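Local atomic coordinates of rieske iron-sulfur protein soxF (Sulfolobus acidocaldarius, PDB entry 1JM1), a protein that carries a Rieske-type [2Fe-2S] cluster and probably serves in electron transport of the archaeal respiratory chain. Residues C44-L49 and V151-D156. Numbering follows the deposited sequence. Where two conformers were deposited one is given.
Sequences CFLVDL and VILDYD
Cys44 and Leu46 of strand 43-48 meet Val151 and Leu153 of strand 151-155 where two antiparallel sheets of the Rieske fold pack face to face. No hydrogen bond joins the two segments; the contact is apolar and mostly buried. It has two points of touch. At one, Cys44 SG lies 3.7 Å from Val151 CG2. At the other, a single methyl of Leu46, CD2, meets both methyls of Leu153, with CD1 at 3.7 Å and CD2 at 3.9 Å. The two leucine side chains run at a slant to each other. The CA-CB bond of Leu46 does not aim at the partner strand. With CG anti to the carbonyl carbon (chi1 -55°) and CD1 extended away from CA (chi2 -179°), the other methyl, CD2, is the one that reaches Leu153.

Strand 43-48 is the middle strand of its sheet, flanked by 32-36 and 87-91, while strand 151-155 lies at the edge of the other sheet, beside 161-167. Ala89 touches Leu46, Val151 and Leu153, and Tyr171, from a loop, touches both Cys44 and Val151. The contact lies away from the cluster site. At the far end of strand 43-48, Asp48 N-caps helix 49-53, its OD1 accepting a hydrogen bond from Ala51 N.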
ATOM      1  N   CYS A  44      -5.775  -3.171  -1.004  1.00 10.02           N
ATOM      2  CA  CYS A  44      -4.722  -2.234  -0.687  1.00  9.81           C
ATOM      3  C   CYS A  44      -4.862  -1.784   0.733  1.00 10.09           C
ATOM      4  O   CYS A  44      -5.915  -1.978   1.357  1.00 10.62           O
ATOM      5  CB  CYS A  44      -4.830  -0.996  -1.613  1.00  9.88           C
ATOM      6  SG  CYS A  44      -4.668  -1.340  -3.380  1.00 10.54           S
ATOM      7  N   PHE A  45      -3.858  -1.093   1.277  1.00 10.35           N
ATOM      8  CA  PHE A  45      -4.029  -0.429   2.567  1.00 10.72           C
ATOM      9  C   PHE A  45      -3.325   0.896   2.571  1.00 10.29           C
ATOM     10  O   PHE A  45      -2.216   1.034   2.047  1.00 10.60           O
ATOM     11  CB  PHE A  45      -3.573  -1.328   3.730  1.00 11.53           C
ATOM     12  CG  PHE A  45      -2.114  -1.683   3.738  1.00 10.89           C
ATOM     13  CD1 PHE A  45      -1.204  -0.960   4.458  1.00 11.26           C
ATOM     14  CD2 PHE A  45      -1.641  -2.745   2.980  1.00 11.58           C
ATOM     15  CE1 PHE A  45       0.131  -1.253   4.413  1.00 11.72           C
ATOM     16  CE2 PHE A  45      -0.284  -3.032   2.923  1.00 11.88           C
ATOM     17  CZ  PHE A  45       0.602  -2.306   3.648  1.00 11.83           C
ATOM     18  N   LEU A  46      -3.942   1.853   3.253  1.00 11.11           N
ATOM     19  CA  LEU A  46      -3.290   3.059   3.724  1.00 10.99           C
ATOM     20  C   LEU A  46      -2.596   2.751   5.010  1.00 10.67           C
ATOM     21  O   LEU A  46      -3.080   1.958   5.812  1.00 12.12           O
ATOM     22  CB  LEU A  46      -4.295   4.229   4.057  1.00 14.16           C
ATOM     23  CG  LEU A  46      -5.269   4.743   3.121  1.00 13.91           C
ATOM     24  CD1 LEU A  46      -6.096   5.910   3.731  1.00 16.18           C
ATOM     25  CD2 LEU A  46      -4.599   5.327   1.876  1.00 14.77           C
ATOM     26  N   VAL A  47      -1.477   3.433   5.246  1.00 11.05           N
ATOM     27  CA  VAL A  47      -0.788   3.345   6.540  1.00 12.14           C
ATOM     28  C   VAL A  47      -0.239   4.707   6.877  1.00 11.98           C
ATOM     29  O   VAL A  47       0.377   5.373   6.023  1.00 12.43           O
ATOM     30  CB  VAL A  47       0.290   2.270   6.538  1.00 13.01           C
ATOM     31  CG1 VAL A  47       1.364   2.453   5.458  1.00 13.62           C
ATOM     32  CG2 VAL A  47       0.928   2.127   7.940  1.00 15.19           C
ATOM     33  N   ASP A  48      -0.463   5.137   8.119  1.00 12.52           N
ATOM     34  CA  ASP A  48       0.187   6.331   8.651  1.00 12.88           C
ATOM     35  C   ASP A  48       1.473   5.866   9.258  1.00 12.96           C
ATOM     36  O   ASP A  48       1.509   5.250  10.344  1.00 14.04           O
ATOM     37  CB  ASP A  48      -0.685   7.081   9.620  1.00 13.68           C
ATOM     38  CG  ASP A  48      -0.000   8.356  10.109  1.00 16.73           C
ATOM     39  OD1 ASP A  48       1.202   8.417  10.254  1.00 15.69           O
ATOM     40  OD2 ASP A  48      -0.757   9.294  10.503  1.00 26.03           O
ATOM     41  N   LEU A  49       2.613   6.096   8.542  1.00 13.17           N
ATOM     42  CA  LEU A  49       3.875   5.562   8.992  1.00 12.92           C
ATOM     43  C   LEU A  49       4.367   6.225  10.255  1.00 14.51           C
ATOM     44  O   LEU A  49       5.163   5.573  10.995  1.00 15.28           O
ATOM     45  CB  LEU A  49       4.932   5.579   7.916  1.00 13.97           C
ATOM     46  CG  LEU A  49       4.744   4.577   6.757  1.00 13.48           C
ATOM     47  CD1 LEU A  49       5.844   4.709   5.728  1.00 14.93           C
ATOM     48  CD2 LEU A  49       4.736   3.123   7.240  1.00 15.06           C
ATOM     49  N   VAL A 151       0.643   2.386  -3.872  1.00  9.45           N
ATOM     50  CA  VAL A 151      -0.503   3.094  -4.397  1.00  9.89           C
ATOM     51  C   VAL A 151      -0.233   4.591  -4.180  1.00  9.80           C
ATOM     52  O   VAL A 151      -0.056   5.051  -3.046  1.00 10.68           O
ATOM     53  CB  VAL A 151      -1.794   2.653  -3.707  1.00 10.50           C
ATOM     54  CG1 VAL A 151      -2.981   3.479  -4.253  1.00 11.95           C
ATOM     55  CG2 VAL A 151      -2.026   1.165  -3.907  1.00 11.56           C
ATOM     56  N   ILE A 152      -0.180   5.318  -5.281  1.00 10.32           N
ATOM     57  CA  ILE A 152       0.090   6.765  -5.249  1.00 10.86           C
ATOM     58  C   ILE A 152      -1.181   7.463  -4.774  1.00 10.85           C
ATOM     59  O   ILE A 152      -2.273   7.179  -5.271  1.00 11.24           O
ATOM     60  CB  ILE A 152       0.566   7.237  -6.616  0.54 11.41           C
ATOM     61  CG1 ILE A 152       1.770   6.399  -7.069  0.54 13.02           C
ATOM     62  CG2 ILE A 152       0.850   8.745  -6.569  0.54 13.17           C
ATOM     63  CD1 ILE A 152       1.933   6.563  -8.572  0.54 16.06           C
ATOM     64  N   LEU A 153      -1.021   8.357  -3.788  1.00 11.55           N
ATOM     65  CA  LEU A 153      -2.101   9.091  -3.201  1.00 11.37           C
ATOM     66  C   LEU A 153      -2.013  10.555  -3.520  1.00 12.09           C
ATOM     67  O   LEU A 153      -0.939  11.113  -3.745  1.00 13.82           O
ATOM     68  CB  LEU A 153      -2.073   8.910  -1.671  1.00 11.55           C
ATOM     69  CG  LEU A 153      -2.140   7.485  -1.143  1.00 10.97           C
ATOM     70  CD1 LEU A 153      -2.025   7.501   0.385  1.00 11.57           C
ATOM     71  CD2 LEU A 153      -3.426   6.777  -1.592  1.00 11.30           C
ATOM     72  N   ASP A 154      -3.165  11.208  -3.459  1.00 12.67           N
ATOM     73  CA  ASP A 154      -3.307  12.661  -3.594  1.00 13.17           C
ATOM     74  C   ASP A 154      -4.273  13.116  -2.492  1.00 13.07           C
ATOM     75  O   ASP A 154      -5.427  12.649  -2.435  1.00 17.89           O
ATOM     76  CB  ASP A 154      -3.811  13.023  -4.961  1.00 14.59           C
ATOM     77  CG  ASP A 154      -3.900  14.506  -5.234  1.00 21.94           C
ATOM     78  OD1 ASP A 154      -3.220  15.273  -4.554  1.00 30.81           O
ATOM     79  OD2 ASP A 154      -4.557  14.892  -6.221  1.00 26.58           O
ATOM     80  N   TYR A 155      -3.906  14.082  -1.702  1.00 13.95           N
ATOM     81  CA  TYR A 155      -4.733  14.667  -0.668  1.00 13.17           C
ATOM     82  C   TYR A 155      -5.278  16.007  -1.191  1.00 12.17           C
ATOM     83  O   TYR A 155      -4.521  16.876  -1.596  1.00 14.35           O
ATOM     84  CB  TYR A 155      -3.875  14.857   0.604  1.00 13.96           C
ATOM     85  CG  TYR A 155      -4.527  15.643   1.697  1.00 13.06           C
ATOM     86  CD1 TYR A 155      -5.530  15.095   2.527  1.00 13.96           C
ATOM     87  CD2 TYR A 155      -4.133  16.924   1.970  1.00 12.20           C
ATOM     88  CE1 TYR A 155      -6.085  15.834   3.562  1.00 15.19           C
ATOM     89  CE2 TYR A 155      -4.704  17.659   2.980  1.00 13.58           C
ATOM     90  CZ  TYR A 155      -5.704  17.146   3.738  1.00 14.43           C
ATOM     91  OH  TYR A 155      -6.355  17.853   4.743  1.00 17.50           O
ATOM     92  N   ASP A 156      -6.578  16.138  -1.135  1.00 11.45           N
ATOM     93  CA  ASP A 156      -7.267  17.367  -1.525  1.00 11.81           C
ATOM     94  C   ASP A 156      -7.289  18.278  -0.281  1.00 11.33           C
ATOM     95  O   ASP A 156      -8.039  18.025   0.664  1.00 11.63           O
ATOM     96  CB  ASP A 156      -8.675  17.067  -2.022  1.00 13.03           C
ATOM     97  CG  ASP A 156      -9.396  18.279  -2.533  1.00 15.92           C
ATOM     98  OD1 ASP A 156      -9.068  19.400  -2.146  1.00 17.99           O
ATOM     99  OD2 ASP A 156     -10.325  18.137  -3.351  1.00 20.14           O
TER